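Local coordinates for fimbrial subunit type 1 (Actinomyces oris, PDB 3UXF), which serves as the major subunit of the fimbriae on the bacterial surface, working in cell adhesion, at residues R144-D147 with K148-P151; K231-K235 with E236-P240; T363-L366 with A367-K371; T383-S387 with G388-R392. One frame throughout, in Å; residues are numbered along the deposited sequence.

Interaction 1: residues R144-D147 with K148-P151. With CA (calcium ion), chain E.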
loop_
_atom_site.group_PDB
_atom_site.type_symbol
_atom_site.label_atom_id
_atom_site.label_comp_id
_atom_site.label_asym_id
_atom_site.label_seq_id
_atom_site.Cartn_x
_atom_site.Cartn_y
_atom_site.Cartn_z
ATOM N N ARG A 144 -18.760 -12.493 9.085
ATOM C CA ARG A 144 -18.915 -11.780 7.806
ATOM C C ARG A 144 -18.059 -10.534 7.796
ATOM O O ARG A 144 -18.163 -9.682 8.690
ATOM C CB ARG A 144 -20.371 -11.396 7.494
ATOM C CG ARG A 144 -20.502 -10.961 6.030
ATOM C CD ARG A 144 -21.861 -10.406 5.656
ATOM N NE ARG A 144 -22.385 -9.476 6.650
ATOM C CZ ARG A 144 -21.987 -8.212 6.816
ATOM N NH1 ARG A 144 -21.027 -7.673 6.064
ATOM N NH2 ARG A 144 -22.558 -7.483 7.766
ATOM N N THR A 145 -17.242 -10.409 6.744
ATOM C CA THR A 145 -16.216 -9.396 6.678
ATOM C C THR A 145 -16.295 -8.758 5.307
ATOM O O THR A 145 -16.159 -9.472 4.336
ATOM C CB THR A 145 -14.826 -10.042 6.807
ATOM O OG1 THR A 145 -14.750 -10.821 8.025
ATOM C CG2 THR A 145 -13.726 -8.983 6.813
ATOM N N PRO A 146 -16.524 -7.446 5.244
ATOM C CA PRO A 146 -16.502 -6.754 3.945
ATOM C C PRO A 146 -15.182 -7.050 3.230
ATOM O O PRO A 146 -14.168 -7.237 3.906
ATOM C CB PRO A 146 -16.548 -5.282 4.334
ATOM C CG PRO A 146 -17.260 -5.259 5.664
ATOM C CD PRO A 146 -16.782 -6.512 6.359
ATOM N N ASP A 147 -15.197 -7.069 1.901
ATOM C CA ASP A 147 -14.016 -7.489 1.157
ATOM C C ASP A 147 -12.725 -6.776 1.580
ATOM O O ASP A 147 -11.638 -7.382 1.607
ATOM C CB ASP A 147 -14.216 -7.214 -0.336
ATOM C CG ASP A 147 -15.300 -8.080 -0.974
ATOM O OD1 ASP A 147 -16.121 -8.731 -0.295
ATOM O OD2 ASP A 147 -15.359 -8.061 -2.219
ATOM N N LYS A 148 -12.833 -5.480 1.841
ATOM C CA LYS A 148 -11.671 -4.648 2.102
ATOM C C LYS A 148 -11.111 -4.777 3.501
ATOM O O LYS A 148 -10.073 -4.192 3.806
ATOM C CB LYS A 148 -11.995 -3.182 1.855
ATOM C CG LYS A 148 -12.355 -2.822 0.437
ATOM C CD LYS A 148 -12.692 -1.337 0.342
ATOM C CE LYS A 148 -12.811 -0.891 -1.110
ATOM N NZ LYS A 148 -11.526 -1.157 -1.821
ATOM N N VAL A 149 -11.808 -5.505 4.376
ATOM C CA VAL A 149 -11.472 -5.488 5.796
ATOM C C VAL A 149 -10.651 -6.718 6.199
ATOM O O VAL A 149 -10.894 -7.824 5.751
ATOM C CB VAL A 149 -12.785 -5.439 6.633
ATOM C CG1 VAL A 149 -12.499 -5.742 8.110
ATOM C CG2 VAL A 149 -13.473 -4.081 6.443
ATOM N N ILE A 150 -9.650 -6.544 7.056
ATOM C CA ILE A 150 -8.908 -7.689 7.558
ATOM C C ILE A 150 -9.671 -8.401 8.710
ATOM O O ILE A 150 -10.008 -7.745 9.682
ATOM C CB ILE A 150 -7.540 -7.239 8.088
ATOM C CG1 ILE A 150 -6.733 -6.618 6.934
ATOM C CG2 ILE A 150 -6.744 -8.439 8.631
ATOM C CD1 ILE A 150 -5.508 -5.875 7.409
ATOM N N PRO A 151 -9.914 -9.715 8.582
ATOM C CA PRO A 151 -10.676 -10.385 9.651
ATOM C C PRO A 151 -9.914 -10.428 10.959
ATOM O O PRO A 151 -8.673 -10.526 10.995
ATOM C CB PRO A 151 -10.809 -11.827 9.152
ATOM C CG PRO A 151 -10.524 -11.793 7.722
ATOM C CD PRO A 151 -9.561 -10.652 7.511
HETATM CA CA CA E . -17.572 -9.180 -2.746
HETATM O O HOH W 1 -11.341 -9.242 3.530
HETATM O O HOH W 2 -16.365 -8.937 -5.033
#

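Interaction 2: residues K231-K235 with E236-P240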
loop_
_atom_site.group_PDB
_atom_site.type_symbol
_atom_site.label_atom_id
_atom_site.label_comp_id
_atom_site.label_asym_id
_atom_site.label_seq_id
_atom_site.Cartn_x
_atom_site.Cartn_y
_atom_site.Cartn_z
ATOM N N LYS A 231 -3.680 2.587 -17.472
ATOM C CA LYS A 231 -3.548 2.152 -18.856
ATOM C C LYS A 231 -2.315 2.650 -19.600
ATOM O O LYS A 231 -1.975 2.098 -20.657
ATOM C CB LYS A 231 -4.795 2.528 -19.644
ATOM C CG LYS A 231 -6.013 1.764 -19.200
ATOM C CD LYS A 231 -6.972 1.606 -20.360
ATOM C CE LYS A 231 -8.073 0.622 -19.973
ATOM N NZ LYS A 231 -9.029 0.367 -21.081
ATOM N N ARG A 232 -1.585 3.629 -19.060
ATOM C CA ARG A 232 -0.315 4.030 -19.663
ATOM C C ARG A 232 0.845 3.026 -19.486
ATOM O O ARG A 232 1.846 3.126 -20.176
ATOM C CB ARG A 232 0.111 5.409 -19.158
ATOM C CG ARG A 232 -0.783 6.522 -19.588
ATOM C CD ARG A 232 -0.492 7.812 -18.808
ATOM N NE ARG A 232 -1.038 7.704 -17.439
ATOM C CZ ARG A 232 -1.155 8.732 -16.590
ATOM N NH1 ARG A 232 -0.753 9.949 -16.946
ATOM N NH2 ARG A 232 -1.647 8.540 -15.343
ATOM N N ILE A 233 0.700 2.044 -18.574
ATOM C CA ILE A 233 1.717 1.026 -18.347
ATOM C C ILE A 233 1.550 -0.100 -19.372
ATOM O O ILE A 233 0.428 -0.464 -19.704
ATOM C CB ILE A 233 1.547 0.471 -16.913
ATOM C CG1 ILE A 233 1.898 1.610 -15.951
ATOM C CG2 ILE A 233 2.444 -0.737 -16.694
ATOM C CD1 ILE A 233 1.477 1.345 -14.466
ATOM N N LYS A 234 2.665 -0.627 -19.856
ATOM C CA LYS A 234 2.640 -1.765 -20.780
ATOM C C LYS A 234 2.335 -3.034 -19.980
ATOM O O LYS A 234 3.211 -3.618 -19.344
ATOM C CB LYS A 234 3.970 -1.889 -21.526
ATOM C CG LYS A 234 4.272 -0.741 -22.466
ATOM C CD LYS A 234 5.526 -1.076 -23.275
ATOM C CE LYS A 234 5.903 0.081 -24.198
ATOM N NZ LYS A 234 4.850 0.256 -25.218
ATOM N N LYS A 235 1.091 -3.487 -20.022
ATOM C CA LYS A 235 0.758 -4.632 -19.171
ATOM C C LYS A 235 1.383 -5.941 -19.615
ATOM O O LYS A 235 1.524 -6.875 -18.829
ATOM C CB LYS A 235 -0.751 -4.755 -19.027
ATOM C CG LYS A 235 -1.431 -5.370 -20.247
ATOM C CD LYS A 235 -2.911 -5.436 -19.999
ATOM C CE LYS A 235 -3.631 -6.513 -20.805
ATOM N NZ LYS A 235 -3.730 -6.094 -22.230
ATOM N N GLU A 236 1.844 -5.988 -20.869
ATOM C CA GLU A 236 2.505 -7.169 -21.411
ATOM C C GLU A 236 3.995 -7.224 -21.081
ATOM O O GLU A 236 4.689 -8.138 -21.474
ATOM C CB GLU A 236 2.302 -7.239 -22.947
ATOM C CG GLU A 236 3.222 -6.314 -23.793
ATOM C CD GLU A 236 2.841 -4.845 -23.777
ATOM O OE1 GLU A 236 1.788 -4.494 -23.213
ATOM O OE2 GLU A 236 3.584 -4.079 -24.430
ATOM N N ALA A 237 4.512 -6.248 -20.322
ATOM C CA ALA A 237 5.945 -6.215 -20.060
ATOM C C ALA A 237 6.255 -5.841 -18.632
ATOM O O ALA A 237 7.014 -4.901 -18.375
ATOM C CB ALA A 237 6.656 -5.242 -21.015
ATOM N N LEU A 238 5.695 -6.615 -17.713
ATOM C CA LEU A 238 5.843 -6.325 -16.277
ATOM C C LEU A 238 7.028 -7.047 -15.624
ATOM O O LEU A 238 7.384 -6.740 -14.465
ATOM C CB LEU A 238 4.531 -6.711 -15.578
ATOM C CG LEU A 238 3.336 -5.805 -15.885
ATOM C CD1 LEU A 238 2.043 -6.520 -15.398
ATOM C CD2 LEU A 238 3.479 -4.390 -15.308
ATOM N N THR A 239 7.626 -8.022 -16.321
ATOM C CA THR A 239 8.703 -8.884 -15.793
ATOM C C THR A 239 8.675 -9.087 -14.275
ATOM O O THR A 239 9.616 -8.705 -13.590
ATOM C CB THR A 239 10.112 -8.430 -16.217
ATOM O OG1 THR A 239 10.325 -7.051 -15.891
ATOM C CG2 THR A 239 10.258 -8.582 -17.729
ATOM N N PRO A 240 7.604 -9.696 -13.770
ATOM C CA PRO A 240 7.435 -9.799 -12.316
ATOM C C PRO A 240 8.516 -10.654 -11.642
ATOM O O PRO A 240 9.016 -11.625 -12.252
ATOM C CB PRO A 240 6.090 -10.509 -12.155
ATOM C CG PRO A 240 5.800 -11.124 -13.510
ATOM C CD PRO A 240 6.480 -10.297 -14.522
HETATM O O HOH W 3 2.902 -1.852 -25.696
#

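Interaction 3: residues T363-L366 with A367-K371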
loop_
_atom_site.group_PDB
_atom_site.type_symbol
_atom_site.label_atom_id
_atom_site.label_comp_id
_atom_site.label_asym_id
_atom_site.label_seq_id
_atom_site.Cartn_x
_atom_site.Cartn_y
_atom_site.Cartn_z
ATOM N N THR A 363 18.704 40.180 -22.602
ATOM C CA THR A 363 18.763 41.462 -21.905
ATOM C C THR A 363 18.311 42.612 -22.789
ATOM O O THR A 363 17.932 43.666 -22.271
ATOM C CB THR A 363 20.152 41.757 -21.339
ATOM O OG1 THR A 363 21.127 41.718 -22.385
ATOM C CG2 THR A 363 20.503 40.748 -20.252
ATOM N N ASP A 364 18.327 42.385 -24.104
ATOM C CA ASP A 364 17.856 43.358 -25.096
ATOM C C ASP A 364 16.329 43.404 -25.255
ATOM O O ASP A 364 15.783 44.296 -25.910
ATOM C CB ASP A 364 18.532 43.106 -26.447
ATOM C CG ASP A 364 18.349 41.672 -26.955
ATOM O OD1 ASP A 364 17.842 40.804 -26.189
ATOM O OD2 ASP A 364 18.756 41.414 -28.111
ATOM N N ASP A 365 15.643 42.450 -24.645
ATOM C CA ASP A 365 14.193 42.404 -24.654
ATOM C C ASP A 365 13.551 42.718 -26.013
ATOM O O ASP A 365 12.718 43.640 -26.123
ATOM C CB ASP A 365 13.682 43.401 -23.623
ATOM C CG ASP A 365 12.196 43.306 -23.422
ATOM O OD1 ASP A 365 11.676 42.174 -23.351
ATOM O OD2 ASP A 365 11.569 44.382 -23.343
ATOM N N LEU A 366 13.926 41.975 -27.051
ATOM C CA LEU A 366 13.361 42.218 -28.392
ATOM C C LEU A 366 11.870 41.818 -28.481
ATOM O O LEU A 366 11.452 40.781 -27.979
ATOM C CB LEU A 366 14.194 41.516 -29.471
ATOM C CG LEU A 366 15.695 41.786 -29.516
ATOM C CD1 LEU A 366 16.371 40.927 -30.558
ATOM C CD2 LEU A 366 16.013 43.267 -29.802
ATOM N N ALA A 367 11.058 42.655 -29.125
ATOM C CA ALA A 367 9.644 42.335 -29.294
ATOM C C ALA A 367 9.440 41.206 -30.309
ATOM O O ALA A 367 8.470 40.446 -30.207
ATOM C CB ALA A 367 8.850 43.574 -29.701
ATOM N N ASP A 368 10.360 41.098 -31.259
ATOM C CA ASP A 368 10.394 39.964 -32.184
ATOM C C ASP A 368 10.944 38.728 -31.458
ATOM O O ASP A 368 12.142 38.472 -31.513
ATOM C CB ASP A 368 11.249 40.281 -33.406
ATOM C CG ASP A 368 11.265 39.142 -34.419
ATOM O OD1 ASP A 368 10.551 38.135 -34.190
ATOM O OD2 ASP A 368 11.978 39.260 -35.435
ATOM N N LYS A 369 10.056 37.981 -30.815
ATOM C CA LYS A 369 10.450 36.815 -30.013
ATOM C C LYS A 369 11.117 35.720 -30.848
ATOM O O LYS A 369 11.763 34.814 -30.284
ATOM C CB LYS A 369 9.250 36.192 -29.297
ATOM C CG LYS A 369 8.422 37.115 -28.418
ATOM C CD LYS A 369 9.297 37.917 -27.526
ATOM C CE LYS A 369 8.460 38.699 -26.531
ATOM N NZ LYS A 369 9.363 39.553 -25.698
ATOM N N THR A 370 10.940 35.747 -32.166
ATOM C CA THR A 370 11.540 34.704 -33.001
ATOM C C THR A 370 13.070 34.789 -33.001
ATOM O O THR A 370 13.748 33.822 -33.335
ATOM C CB THR A 370 10.993 34.689 -34.458
ATOM O OG1 THR A 370 11.547 35.795 -35.191
ATOM C CG2 THR A 370 9.487 34.736 -34.461
ATOM N N LYS A 371 13.623 35.929 -32.590
ATOM C CA LYS A 371 15.063 36.066 -32.473
ATOM C C LYS A 371 15.636 35.172 -31.352
ATOM O O LYS A 371 16.846 34.977 -31.271
ATOM C CB LYS A 371 15.448 37.528 -32.203
ATOM C CG LYS A 371 15.155 38.477 -33.382
ATOM C CD LYS A 371 16.027 38.176 -34.580
ATOM C CE LYS A 371 15.565 38.987 -35.820
ATOM N NZ LYS A 371 16.226 38.524 -37.085
HETATM O O HOH W 4 9.523 41.008 -22.988
#

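Interaction 4: residues T383-S387 with G388-R392. With CA (calcium ion), chain B.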
loop_
_atom_site.group_PDB
_atom_site.type_symbol
_atom_site.label_atom_id
_atom_site.label_comp_id
_atom_site.label_asym_id
_atom_site.label_seq_id
_atom_site.Cartn_x
_atom_site.Cartn_y
_atom_site.Cartn_z
ATOM N N THR A 383 23.266 19.571 -8.196
ATOM C CA THR A 383 23.351 20.136 -6.870
ATOM C C THR A 383 23.679 21.607 -7.056
ATOM O O THR A 383 24.675 21.952 -7.725
ATOM C CB THR A 383 24.493 19.468 -6.133
ATOM O OG1 THR A 383 24.178 18.084 -5.947
ATOM C CG2 THR A 383 24.686 20.151 -4.758
ATOM N N LYS A 384 22.829 22.479 -6.530
ATOM C CA LYS A 384 23.057 23.923 -6.590
ATOM C C LYS A 384 24.206 24.230 -5.653
ATOM O O LYS A 384 24.286 23.678 -4.544
ATOM C CB LYS A 384 21.794 24.649 -6.133
ATOM C CG LYS A 384 21.830 26.161 -6.131
ATOM C CD LYS A 384 20.430 26.658 -5.822
ATOM C CE LYS A 384 20.425 27.964 -5.070
ATOM N NZ LYS A 384 20.805 29.082 -5.951
ATOM N N THR A 385 25.126 25.069 -6.123
ATOM C CA THR A 385 26.266 25.459 -5.302
ATOM C C THR A 385 26.504 26.960 -5.406
ATOM O O THR A 385 25.877 27.664 -6.178
ATOM C CB THR A 385 27.551 24.807 -5.766
ATOM O OG1 THR A 385 27.861 25.302 -7.080
ATOM C CG2 THR A 385 27.444 23.274 -5.766
ATOM N N ALA A 386 27.422 27.432 -4.576
ATOM C CA ALA A 386 27.759 28.838 -4.533
ATOM C C ALA A 386 28.244 29.333 -5.880
ATOM O O ALA A 386 28.079 30.498 -6.206
ATOM C CB ALA A 386 28.854 29.037 -3.499
ATOM N N SER A 387 28.850 28.440 -6.645
ATOM C CA SER A 387 29.446 28.873 -7.909
ATOM C C SER A 387 28.612 28.492 -9.125
ATOM O O SER A 387 29.066 28.644 -10.253
ATOM C CB SER A 387 30.856 28.320 -8.041
ATOM O OG SER A 387 30.858 26.903 -8.050
ATOM N N GLY A 388 27.394 28.016 -8.903
ATOM C CA GLY A 388 26.521 27.636 -10.001
ATOM C C GLY A 388 25.825 26.333 -9.648
ATOM O O GLY A 388 24.893 26.327 -8.851
ATOM N N ALA A 389 26.309 25.238 -10.217
ATOM C CA ALA A 389 25.779 23.932 -9.917
ATOM C C ALA A 389 26.734 22.874 -10.380
ATOM O O ALA A 389 27.520 23.085 -11.307
ATOM C CB ALA A 389 24.397 23.735 -10.586
ATOM N N THR A 390 26.672 21.736 -9.709
ATOM C CA THR A 390 27.405 20.548 -10.101
ATOM C C THR A 390 26.440 19.566 -10.788
ATOM O O THR A 390 25.485 19.068 -10.175
ATOM C CB THR A 390 27.995 19.865 -8.875
ATOM O OG1 THR A 390 28.894 20.767 -8.216
ATOM C CG2 THR A 390 28.746 18.608 -9.266
ATOM N N LEU A 391 26.684 19.277 -12.063
ATOM C CA LEU A 391 25.826 18.355 -12.802
ATOM C C LEU A 391 26.044 16.927 -12.344
ATOM O O LEU A 391 27.183 16.501 -12.098
ATOM C CB LEU A 391 26.110 18.443 -14.307
ATOM C CG LEU A 391 26.039 19.850 -14.902
ATOM C CD1 LEU A 391 26.333 19.751 -16.390
ATOM C CD2 LEU A 391 24.650 20.430 -14.630
ATOM N N ARG A 392 24.949 16.187 -12.207
ATOM C CA ARG A 392 25.006 14.769 -11.864
ATOM C C ARG A 392 24.918 13.944 -13.167
ATOM O O ARG A 392 24.117 14.217 -14.050
ATOM C CB ARG A 392 23.838 14.468 -10.887
ATOM C CG ARG A 392 23.871 13.194 -10.029
ATOM C CD ARG A 392 22.802 13.248 -8.847
ATOM N NE ARG A 392 22.842 14.522 -8.102
ATOM C CZ ARG A 392 21.769 15.207 -7.682
ATOM N NH1 ARG A 392 20.539 14.748 -7.893
ATOM N NH2 ARG A 392 21.925 16.383 -7.061
HETATM CA CA CA B . 29.582 30.244 -11.792
HETATM O O HOH W 5 23.414 28.673 -8.205
HETATM O O HOH W 6 29.591 23.614 -8.463
HETATM O O HOH W 7 28.518 26.094 -12.118
HETATM O O HOH W 8 31.308 31.300 -10.495
HETATM O O HOH W 9 31.460 28.807 -12.568
HETATM O O HOH W 10 28.249 31.531 -10.153
#

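Interaction 1: residues R144-D147 with K148-P151
Thr-145 leans on Val-149 with its methyl (CG2), which meets both the carbonyl oxygen and the side chain of that residue. With chi1 at -56° the methyl lies opposite the backbone N and is brought to within 3.2 Å of Val-149 O (from CG2), while CB of Val-149 is 3.7 Å from the same CG2. The hydroxyl takes the other branch and hydrogen-bonds Glu-142, back in the strand that leads into the loop. Pro-146 follows, its ring lying across the valine: the CB of Pro-146 meets CG2 of Val-149 at 3.9 Å. Its carbonyl closes a type I beta turn, because Val-149 N donates to Pro-146 O at 3.0 Å with a fairly straight N-H...O angle of 166°, although the donor approaches from well above the carbonyl plane. Asp-147, at the first corner of the turn, sends its carboxylate outward to a calcium ion; OD2 of Asp-147 stands 2.5 Å from the metal and OD1 2.9 Å, an uneven bidentate grip. Asn-327 O and water 2 are further ligands. On the backbone side, water 1 lies between Asp-147 O and Val-149 O, 2.7 Å from each.

In this loop between strand 136-144 and strand 155-159, Pro-146 and Val-149 make the apolar contact, and the Thr-145 methyl rests against Val-149, nearest to its carbonyl oxygen. The Asp-147 carboxylate is directed away from these packed side chains. Through Asn-327, the calcium links this loop to a part of the chain remote in sequence.

Interaction 2: residues K231-K235 with E236-P240
Lys-234 and Glu-236 cross at a slant on the outside of a type I beta turn, and the lysine can be followed atom by atom. Its CB lies 3.7 Å from Glu-236 OE2, with OE1 scarcely farther off. CG and CD continue past the same oxygen, CD of Lys-234 being 3.8 Å from OE2 of Glu-236. The chain is extended up to there and then bends at chi4 (-66°), leaving NZ of Lys-234 4.6 Å from Glu-236 OE2, too long for a salt bridge. Water 3 spans that gap, donating to OE2 and accepting from NZ, while the ammonium makes its salt bridge with Asp-305. The glutamate folds back to meet the lysine because its own chain is bent at chi2 (-75°).

In the backbone, Ala-237 N donates to Lys-234 O at 3.1 Å and closes the turn. On the buried side, Ile-233 CG2 meets Leu-238 CD2 at 4.0 Å, the two side chains crossing at about a right angle.

The loop joins strand 224-229 to strand 241-245. Leu-238 rests on Ala-271 of strand 269-275 and Thr-262 of strand 258-264, Ile-233 packs on Ala-302 of strand 295-302, and backbone hydrogen bonds link Lys-234 to Lys-303 and Leu-238 to Asn-301.

Interaction 3: residues T363-L366 with A367-K371
The carboxylate of Asp-365 has the ammonium of Lys-369 near one of its oxygens, with OD1 4.2 Å from NZ, too far apart for a salt bridge. Water 4 joins them, donating to OD1 and accepting weakly from NZ. Another carboxylate, that of Asp-368, is met on a single face: Thr-370 N comes to OD1 from 47° above its plane, and the Thr-370 hydroxyl reaches the same OD1 at 2.7 Å from OG1, on the syn side and 28° out of plane. Two donors thus grip one oxygen and limit the rotation of the group.

Lys-369 arches back over the bend because its chain is kinked at chi2 (-48°). CD then passes Leu-366 O, and NZ makes a weak hydrogen bond of 3.3 Å to the same Leu-366 O. Leu-366 lays CD1 against Lys-371, 3.9 Å from both its CB and its CG, and also touches Tyr-456.

The bond from Thr-370 N makes Asp-368 the start of an Asx turn, and Lys-371 N donates to Asp-368 O. The Asx turn leads into a short 3-10 segment that begins at Lys-369, in the surface loop between strands 344-362 and 376-385 of the prealbumin-like fold domain.

Interaction 4: residues T383-S387 with G388-R392
Arg-392 reaches Thr-383 by starting out extended (chi1 -162°) and then bending at chi3 (-48°), which brings the guanidinium across to the Thr-383 hydroxyl, the two side chains crossing at about a right angle. NH2 of Arg-392 donates to Thr-383 OG1 at 3.0 Å, the oxygen lying at the edge of the guanidinium and in its plane; NH2 also hydrogen-bonds Glu-442 O. In Thr-385, chi1 of 65° sets OG1 between the backbone N and the carbonyl carbon, where it accepts a weak bond from Ser-387 N. Water 6 joins this hydroxyl to that of Thr-390 on the same face, and CG2 of Thr-385 is 3.8 Å from OG1 of Thr-390.

The backbone forms a two-residue beta hairpin with a type I turn. Thr-383 pairs with Thr-390 and Thr-385 with Gly-388 by two hydrogen bonds each, the shortest being Thr-390 N to Thr-383 O at 2.8 Å. At the turn, where Gly-388 has a positive phi, Ser-387 O binds a calcium ion at 2.3 Å, with waters 8, 9 and 10 and Asp-461 as further ligands.

Strand 388-391 pairs antiparallel with the end of strand 376-385, which also pairs with strand 444-451. Lys-384 touches Tyr-444 there, while the side chains of Ala-389 and Leu-391 rest on Cys-446.

Overall arrangement
The four contacts follow one another along an elongated chain. Interaction 1 lies in the N-terminal pilin domain and interactions 3 and 4 in the prealbumin-like domain, on the opposite side of the chain's centre; centres of interactions 1 and 3 are about 65 Å apart. Interaction 2 comes between them in sequence, about 29 Å from interaction 1 and about 37 Å from interaction 4, centre to centre. Interactions 3 and 4 share a domain, yet their nearest atoms stay about 18 Å apart. Calcium marks two of the four: interactions 1 and 4 each contribute to binding a different ion. A further calcium lies about 10 Å from the Arg-392 side chain of interaction 4.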